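Local coordinates for protein lovastatin nonaketide synthase, polyketide synthase component (Aspergillus terreus, PDB 7CPX) that builds the dihydromonacolin L nonaketide of lovastatin from malonyl-CoA, with NADPH as reductant and S-adenosylmethionine as methyl donor, as an iterative polyketide synthase partnered by lovC, at residues L577-L591 and A633-A645. The protein carries 2 engineered substitutions. Numbering follows the deposited sequence.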
ATOM      1  N   LEU A 577      48.032   9.354 -62.888  1.00181.15           N
ATOM      2  CA  LEU A 577      48.990   9.502 -61.796  1.00181.15           C
ATOM      3  C   LEU A 577      50.066  10.521 -62.142  1.00181.15           C
ATOM      4  O   LEU A 577      50.417  11.371 -61.316  1.00181.15           O
ATOM      5  CB  LEU A 577      49.625   8.150 -61.468  1.00181.15           C
ATOM      6  CG  LEU A 577      48.878   7.262 -60.470  1.00181.15           C
ATOM      7  CD1 LEU A 577      49.402   5.837 -60.530  1.00181.15           C
ATOM      8  CD2 LEU A 577      49.013   7.810 -59.060  1.00181.15           C
ATOM      9  N   ILE A 578      50.602  10.450 -63.360  1.00188.20           N
ATOM     10  CA  ILE A 578      51.654  11.376 -63.765  1.00188.20           C
ATOM     11  C   ILE A 578      51.121  12.801 -63.823  1.00188.20           C
ATOM     12  O   ILE A 578      51.790  13.747 -63.389  1.00188.20           O
ATOM     13  CB  ILE A 578      52.252  10.938 -65.113  1.00188.20           C
ATOM     14  CG1 ILE A 578      53.001   9.613 -64.938  1.00188.20           C
ATOM     15  CG2 ILE A 578      53.167  12.025 -65.665  1.00188.20           C
ATOM     16  CD1 ILE A 578      53.441   8.968 -66.234  1.00188.20           C
ATOM     17  N   GLU A 579      49.914  12.979 -64.353  1.00186.72           N
ATOM     18  CA  GLU A 579      49.333  14.298 -64.549  1.00186.72           C
ATOM     19  C   GLU A 579      48.549  14.788 -63.337  1.00186.72           C
ATOM     20  O   GLU A 579      47.895  15.832 -63.421  1.00186.72           O
ATOM     21  CB  GLU A 579      48.425  14.290 -65.782  1.00186.72           C
ATOM     22  CG  GLU A 579      49.163  14.067 -67.092  1.00186.72           C
ATOM     23  CD  GLU A 579      50.098  15.210 -67.440  1.00186.72           C
ATOM     24  OE1 GLU A 579      50.043  16.255 -66.759  1.00186.72           O
ATOM     25  OE2 GLU A 579      50.889  15.062 -68.395  1.00186.72           O
ATOM     26  N   ALA A 580      48.596  14.062 -62.221  1.00177.46           N
ATOM     27  CA  ALA A 580      47.902  14.468 -61.005  1.00177.46           C
ATOM     28  C   ALA A 580      48.770  14.453 -59.757  1.00177.46           C
ATOM     29  O   ALA A 580      48.349  15.015 -58.739  1.00177.46           O
ATOM     30  CB  ALA A 580      46.682  13.570 -60.759  1.00177.46           C
ATOM     31  N   SER A 581      49.948  13.842 -59.791  1.00177.30           N
ATOM     32  CA  SER A 581      50.815  13.745 -58.617  1.00177.30           C
ATOM     33  C   SER A 581      52.196  14.298 -58.937  1.00177.30           C
ATOM     34  O   SER A 581      52.924  13.698 -59.752  1.00177.30           O
ATOM     35  CB  SER A 581      50.924  12.292 -58.155  1.00177.30           C
ATOM     36  OG  SER A 581      51.836  12.168 -57.078  1.00177.30           O
ATOM     37  N   PRO A 582      52.614  15.422 -58.344  1.00177.20           N
ATOM     38  CA  PRO A 582      53.983  15.901 -58.598  1.00177.20           C
ATOM     39  C   PRO A 582      55.052  14.920 -58.154  1.00177.20           C
ATOM     40  O   PRO A 582      56.145  14.905 -58.733  1.00177.20           O
ATOM     41  CB  PRO A 582      54.050  17.215 -57.807  1.00177.20           C
ATOM     42  CG  PRO A 582      52.989  17.099 -56.774  1.00177.20           C
ATOM     43  CD  PRO A 582      51.895  16.294 -57.399  1.00177.20           C
ATOM     44  N   TYR A 583      54.778  14.107 -57.132  1.00176.05           N
ATOM     45  CA  TYR A 583      55.728  13.075 -56.730  1.00176.05           C
ATOM     46  C   TYR A 583      55.931  12.057 -57.845  1.00176.05           C
ATOM     47  O   TYR A 583      57.067  11.667 -58.151  1.00176.05           O
ATOM     48  CB  TYR A 583      55.232  12.395 -55.454  1.00176.05           C
ATOM     49  CG  TYR A 583      56.126  11.298 -54.926  1.00176.05           C
ATOM     50  CD1 TYR A 583      57.371  11.589 -54.388  1.00176.05           C
ATOM     51  CD2 TYR A 583      55.714   9.973 -54.945  1.00176.05           C
ATOM     52  CE1 TYR A 583      58.187  10.588 -53.898  1.00176.05           C
ATOM     53  CE2 TYR A 583      56.521   8.968 -54.456  1.00176.05           C
ATOM     54  CZ  TYR A 583      57.757   9.280 -53.934  1.00176.05           C
ATOM     55  OH  TYR A 583      58.564   8.279 -53.445  1.00176.05           O
ATOM     56  N   VAL A 584      54.838  11.627 -58.479  1.00182.94           N
ATOM     57  CA  VAL A 584      54.948  10.724 -59.619  1.00182.94           C
ATOM     58  C   VAL A 584      55.665  11.412 -60.769  1.00182.94           C
ATOM     59  O   VAL A 584      56.410  10.770 -61.518  1.00182.94           O
ATOM     60  CB  VAL A 584      53.552  10.223 -60.036  1.00182.94           C
ATOM     61  CG1 VAL A 584      53.643   9.385 -61.303  1.00182.94           C
ATOM     62  CG2 VAL A 584      52.927   9.419 -58.909  1.00182.94           C
ATOM     63  N   ARG A 585      55.453  12.719 -60.938  1.00186.19           N
ATOM     64  CA  ARG A 585      56.158  13.445 -61.989  1.00186.19           C
ATOM     65  C   ARG A 585      57.661  13.471 -61.731  1.00186.19           C
ATOM     66  O   ARG A 585      58.458  13.324 -62.664  1.00186.19           O
ATOM     67  CB  ARG A 585      55.607  14.865 -62.103  1.00186.19           C
ATOM     68  CG  ARG A 585      55.995  15.572 -63.390  1.00186.19           C
ATOM     69  CD  ARG A 585      55.416  16.976 -63.454  1.00186.19           C
ATOM     70  NE  ARG A 585      53.966  16.979 -63.297  1.00186.19           N
ATOM     71  CZ  ARG A 585      53.102  16.743 -64.275  1.00186.19           C
ATOM     72  NH1 ARG A 585      53.505  16.462 -65.504  1.00186.19           N
ATOM     73  NH2 ARG A 585      51.799  16.787 -64.014  1.00186.19           N
ATOM     74  N   ASN A 586      58.068  13.664 -60.476  1.00186.88           N
ATOM     75  CA  ASN A 586      59.491  13.618 -60.146  1.00186.88           C
ATOM     76  C   ASN A 586      60.060  12.223 -60.370  1.00186.88           C
ATOM     77  O   ASN A 586      61.191  12.073 -60.853  1.00186.88           O
ATOM     78  CB  ASN A 586      59.709  14.060 -58.700  1.00186.88           C
ATOM     79  CG  ASN A 586      59.296  15.500 -58.463  1.00186.88           C
ATOM     80  OD1 ASN A 586      59.280  16.312 -59.387  1.00186.88           O
ATOM     81  ND2 ASN A 586      58.963  15.822 -57.219  1.00186.88           N
ATOM     82  N   ILE A 587      59.293  11.189 -60.022  1.00187.85           N
ATOM     83  CA  ILE A 587      59.735   9.826 -60.304  1.00187.85           C
ATOM     84  C   ILE A 587      59.916   9.634 -61.804  1.00187.85           C
ATOM     85  O   ILE A 587      60.879   9.003 -62.255  1.00187.85           O
ATOM     86  CB  ILE A 587      58.743   8.806 -59.718  1.00187.85           C
ATOM     87  CG1 ILE A 587      58.771   8.869 -58.189  1.00187.85           C
ATOM     88  CG2 ILE A 587      59.085   7.405 -60.208  1.00187.85           C
ATOM     89  CD1 ILE A 587      57.623   8.147 -57.516  1.00187.85           C
ATOM     90  N   VAL A 588      58.991  10.172 -62.601  1.00193.92           N
ATOM     91  CA  VAL A 588      59.093  10.059 -64.052  1.00193.92           C
ATOM     92  C   VAL A 588      60.313  10.812 -64.565  1.00193.92           C
ATOM     93  O   VAL A 588      60.959  10.388 -65.527  1.00193.92           O
ATOM     94  CB  VAL A 588      57.798  10.562 -64.714  1.00193.92           C
ATOM     95  CG1 VAL A 588      58.025  10.856 -66.189  1.00193.92           C
ATOM     96  CG2 VAL A 588      56.694   9.538 -64.541  1.00193.92           C
ATOM     97  N   ARG A 589      60.634  11.952 -63.953  1.00195.55           N
ATOM     98  CA  ARG A 589      61.846  12.672 -64.331  1.00195.55           C
ATOM     99  C   ARG A 589      63.088  11.842 -64.029  1.00195.55           C
ATOM    100  O   ARG A 589      64.038  11.816 -64.821  1.00195.55           O
ATOM    101  CB  ARG A 589      61.909  14.016 -63.606  1.00195.55           C
ATOM    102  CG  ARG A 589      60.866  15.030 -64.058  1.00195.55           C
ATOM    103  CD  ARG A 589      61.113  15.512 -65.483  1.00195.55           C
ATOM    104  NE  ARG A 589      60.573  14.597 -66.483  1.00195.55           N
ATOM    105  CZ  ARG A 589      59.337  14.648 -66.962  1.00195.55           C
ATOM    106  NH1 ARG A 589      58.472  15.562 -66.554  1.00195.55           N
ATOM    107  NH2 ARG A 589      58.959  13.757 -67.875  1.00195.55           N
ATOM    108  N   GLU A 590      63.100  11.161 -62.883  1.00195.95           N
ATOM    109  CA  GLU A 590      64.209  10.261 -62.577  1.00195.95           C
ATOM    110  C   GLU A 590      64.297   9.136 -63.603  1.00195.95           C
ATOM    111  O   GLU A 590      65.393   8.754 -64.032  1.00195.95           O
ATOM    112  CB  GLU A 590      64.051   9.690 -61.168  1.00195.95           C
ATOM    113  CG  GLU A 590      64.154  10.726 -60.062  1.00195.95           C
ATOM    114  CD  GLU A 590      65.538  11.335 -59.958  1.00195.95           C
ATOM    115  OE1 GLU A 590      66.461  10.840 -60.639  1.00195.95           O
ATOM    116  OE2 GLU A 590      65.704  12.310 -59.195  1.00195.95           O
ATOM    117  N   LEU A 591      63.147   8.590 -64.003  1.00199.81           N
ATOM    118  CA  LEU A 591      63.140   7.547 -65.023  1.00199.81           C
ATOM    119  C   LEU A 591      63.674   8.075 -66.349  1.00199.81           C
ATOM    120  O   LEU A 591      64.395   7.370 -67.062  1.00199.81           O
ATOM    121  CB  LEU A 591      61.727   6.989 -65.204  1.00199.81           C
ATOM    122  CG  LEU A 591      61.053   6.345 -63.987  1.00199.81           C
ATOM    123  CD1 LEU A 591      59.768   5.649 -64.407  1.00199.81           C
ATOM    124  CD2 LEU A 591      61.977   5.372 -63.268  1.00199.81           C
ATOM    125  N   ALA A 633      58.186   1.003 -65.804  1.00199.54           N
ATOM    126  CA  ALA A 633      57.975   2.278 -65.130  1.00199.54           C
ATOM    127  C   ALA A 633      56.701   2.256 -64.299  1.00199.54           C
ATOM    128  O   ALA A 633      56.667   2.804 -63.192  1.00199.54           O
ATOM    129  CB  ALA A 633      57.923   3.410 -66.155  1.00199.54           C
ATOM    130  N   VAL A 634      55.641   1.634 -64.818  1.00194.45           N
ATOM    131  CA  VAL A 634      54.403   1.515 -64.054  1.00194.45           C
ATOM    132  C   VAL A 634      54.671   0.818 -62.729  1.00194.45           C
ATOM    133  O   VAL A 634      54.291   1.303 -61.656  1.00194.45           O
ATOM    134  CB  VAL A 634      53.340   0.767 -64.879  1.00194.45           C
ATOM    135  CG1 VAL A 634      52.215   0.278 -63.981  1.00194.45           C
ATOM    136  CG2 VAL A 634      52.798   1.658 -65.983  1.00194.45           C
ATOM    137  N   GLN A 635      55.348  -0.329 -62.788  1.00198.00           N
ATOM    138  CA  GLN A 635      55.588  -1.103 -61.576  1.00198.00           C
ATOM    139  C   GLN A 635      56.557  -0.386 -60.643  1.00198.00           C
ATOM    140  O   GLN A 635      56.400  -0.443 -59.420  1.00198.00           O
ATOM    141  CB  GLN A 635      56.102  -2.492 -61.948  1.00198.00           C
ATOM    142  CG  GLN A 635      55.078  -3.307 -62.726  1.00198.00           C
ATOM    143  CD  GLN A 635      55.622  -4.628 -63.224  1.00198.00           C
ATOM    144  OE1 GLN A 635      55.479  -5.656 -62.564  1.00198.00           O
ATOM    145  NE2 GLN A 635      56.241  -4.611 -64.398  1.00198.00           N
ATOM    146  N   ILE A 636      57.553   0.308 -61.198  1.00197.38           N
ATOM    147  CA  ILE A 636      58.492   1.055 -60.366  1.00197.38           C
ATOM    148  C   ILE A 636      57.767   2.166 -59.618  1.00197.38           C
ATOM    149  O   ILE A 636      57.956   2.355 -58.410  1.00197.38           O
ATOM    150  CB  ILE A 636      59.642   1.613 -61.224  1.00197.38           C
ATOM    151  CG1 ILE A 636      60.559   0.474 -61.678  1.00197.38           C
ATOM    152  CG2 ILE A 636      60.429   2.657 -60.442  1.00197.38           C
ATOM    153  CD1 ILE A 636      61.508   0.857 -62.794  1.00197.38           C
ATOM    154  N   VAL A 637      56.923   2.920 -60.324  1.00189.92           N
ATOM    155  CA  VAL A 637      56.181   3.998 -59.680  1.00189.92           C
ATOM    156  C   VAL A 637      55.254   3.437 -58.612  1.00189.92           C
ATOM    157  O   VAL A 637      55.158   3.977 -57.504  1.00189.92           O
ATOM    158  CB  VAL A 637      55.406   4.813 -60.732  1.00189.92           C
ATOM    159  CG1 VAL A 637      54.424   5.759 -60.058  1.00189.92           C
ATOM    160  CG2 VAL A 637      56.369   5.586 -61.617  1.00189.92           C
ATOM    161  N   LEU A 638      54.555   2.345 -58.927  1.00187.30           N
ATOM    162  CA  LEU A 638      53.616   1.777 -57.966  1.00187.30           C
ATOM    163  C   LEU A 638      54.332   1.261 -56.722  1.00187.30           C
ATOM    164  O   LEU A 638      53.870   1.485 -55.599  1.00187.30           O
ATOM    165  CB  LEU A 638      52.808   0.665 -58.632  1.00187.30           C
ATOM    166  CG  LEU A 638      51.850   1.167 -59.716  1.00187.30           C
ATOM    167  CD1 LEU A 638      51.396   0.032 -60.614  1.00187.30           C
ATOM    168  CD2 LEU A 638      50.650   1.863 -59.090  1.00187.30           C
ATOM    169  N   VAL A 639      55.464   0.574 -56.895  1.00187.93           N
ATOM    170  CA  VAL A 639      56.182   0.048 -55.739  1.00187.93           C
ATOM    171  C   VAL A 639      56.793   1.185 -54.929  1.00187.93           C
ATOM    172  O   VAL A 639      56.853   1.118 -53.696  1.00187.93           O
ATOM    173  CB  VAL A 639      57.241  -0.980 -56.178  1.00187.93           C
ATOM    174  CG1 VAL A 639      58.354  -0.313 -56.959  1.00187.93           C
ATOM    175  CG2 VAL A 639      57.799  -1.725 -54.970  1.00187.93           C
ATOM    176  N   ARG A 640      57.263   2.243 -55.596  1.00185.76           N
ATOM    177  CA  ARG A 640      57.764   3.399 -54.861  1.00185.76           C
ATOM    178  C   ARG A 640      56.654   4.046 -54.045  1.00185.76           C
ATOM    179  O   ARG A 640      56.873   4.452 -52.898  1.00185.76           O
ATOM    180  CB  ARG A 640      58.385   4.414 -55.821  1.00185.76           C
ATOM    181  CG  ARG A 640      59.766   4.022 -56.320  1.00185.76           C
ATOM    182  CD  ARG A 640      60.501   5.207 -56.926  1.00185.76           C
ATOM    183  NE  ARG A 640      60.776   6.245 -55.937  1.00185.76           N
ATOM    184  CZ  ARG A 640      61.484   7.340 -56.172  1.00185.76           C
ATOM    185  NH1 ARG A 640      62.017   7.579 -57.359  1.00185.76           N
ATOM    186  NH2 ARG A 640      61.664   8.220 -55.191  1.00185.76           N
ATOM    187  N   LEU A 641      55.455   4.157 -54.620  1.00177.27           N
ATOM    188  CA  LEU A 641      54.327   4.692 -53.866  1.00177.27           C
ATOM    189  C   LEU A 641      53.994   3.805 -52.675  1.00177.27           C
ATOM    190  O   LEU A 641      53.739   4.300 -51.571  1.00177.27           O
ATOM    191  CB  LEU A 641      53.109   4.836 -54.777  1.00177.27           C
ATOM    192  CG  LEU A 641      53.195   5.910 -55.863  1.00177.27           C
ATOM    193  CD1 LEU A 641      52.055   5.750 -56.853  1.00177.27           C
ATOM    194  CD2 LEU A 641      53.174   7.299 -55.247  1.00177.27           C
ATOM    195  N   LEU A 642      53.992   2.486 -52.880  1.00175.45           N
ATOM    196  CA  LEU A 642      53.678   1.567 -51.791  1.00175.45           C
ATOM    197  C   LEU A 642      54.705   1.671 -50.671  1.00175.45           C
ATOM    198  O   LEU A 642      54.347   1.668 -49.486  1.00175.45           O
ATOM    199  CB  LEU A 642      53.600   0.138 -52.325  1.00175.45           C
ATOM    200  CG  LEU A 642      52.454  -0.113 -53.310  1.00175.45           C
ATOM    201  CD1 LEU A 642      52.658  -1.411 -54.071  1.00175.45           C
ATOM    202  CD2 LEU A 642      51.119  -0.130 -52.586  1.00175.45           C
ATOM    203  N   GLU A 643      55.988   1.762 -51.024  1.00175.11           N
ATOM    204  CA  GLU A 643      57.022   1.937 -50.011  1.00175.11           C
ATOM    205  C   GLU A 643      56.897   3.287 -49.320  1.00175.11           C
ATOM    206  O   GLU A 643      57.194   3.402 -48.126  1.00175.11           O
ATOM    207  CB  GLU A 643      58.406   1.787 -50.639  1.00175.11           C
ATOM    208  CG  GLU A 643      58.715   0.377 -51.113  1.00175.11           C
ATOM    209  CD  GLU A 643      60.107   0.248 -51.699  1.00175.11           C
ATOM    210  OE1 GLU A 643      60.807   1.276 -51.803  1.00175.11           O
ATOM    211  OE2 GLU A 643      60.501  -0.883 -52.055  1.00175.11           O
ATOM    212  N   ALA A 644      56.462   4.318 -50.049  1.00167.19           N
ATOM    213  CA  ALA A 644      56.188   5.603 -49.417  1.00167.19           C
ATOM    214  C   ALA A 644      55.126   5.464 -48.338  1.00167.19           C
ATOM    215  O   ALA A 644      55.160   6.183 -47.334  1.00167.19           O
ATOM    216  CB  ALA A 644      55.750   6.624 -50.465  1.00167.19           C
ATOM    217  N   ALA A 645      54.180   4.548 -48.528  1.00161.88           N
ATOM    218  CA  ALA A 645      53.203   4.209 -47.506  1.00161.88           C
ATOM    219  C   ALA A 645      53.774   3.273 -46.448  1.00161.88           C
ATOM    220  O   ALA A 645      53.031   2.819 -45.572  1.00161.88           O
ATOM    221  CB  ALA A 645      51.969   3.575 -48.152  1.00161.88           C
TER
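The guanidinium of Arg640 meets two side chains of the facing helix, the hydroxyl of Tyr583 and the aliphatic chain of Ile587. No hydrogen bond crosses here: Tyr583 OH stands 3.6 Å from Arg640 NH2, approaching obliquely, with the phenol ring and the guanidinium plane turned 82° to each other. Ile587 lies over one face of the same guanidinium, its CG1 3.6 Å from Arg640 NH1 and displaced toward the rim. A bend at chi3 in the arginine chain brings NE and CZ beside these two residues. Farther in, the contact is wholly apolar. Val637 presents one methyl to each of two neighbours, CG2 to Ile587 CG2 at 3.6 Å and CG1 to Val584 CG1 at 3.9 Å, the two valine side chains crossing at about a right angle. Both helices belong to the malonyl-CoA:ACP transacylase domain, built round a parallel beta-sheet: 582-591 runs across 633-644, part of the helix that leads into strand 648-652, with 132° between their directions and 10.6 Å between the axes. Leu591 closes one end, putting CD1 against Ala633 CB, and helix 671-682 adds Ile675 against both residues. Toward the other end the ring of Tyr583, its CG anti to the backbone N (chi1 180°), reaches along Leu641 and receives Leu641 CD2 at its edge, in the ring plane, 3.7 Å from CD2 of the tyrosine. Leu577, from the short helix before the turn, touches Leu641 CD1 through its own CD2 at 4.3 Å, and helix 883-898 packs on them, Leu884 on Leu577 and Phe887 on Leu641. In that turn Ser581 is the N-cap of 582-591: its OG accepts a weak bond from Val584 N, tying the cap to a residue that packs on Val637.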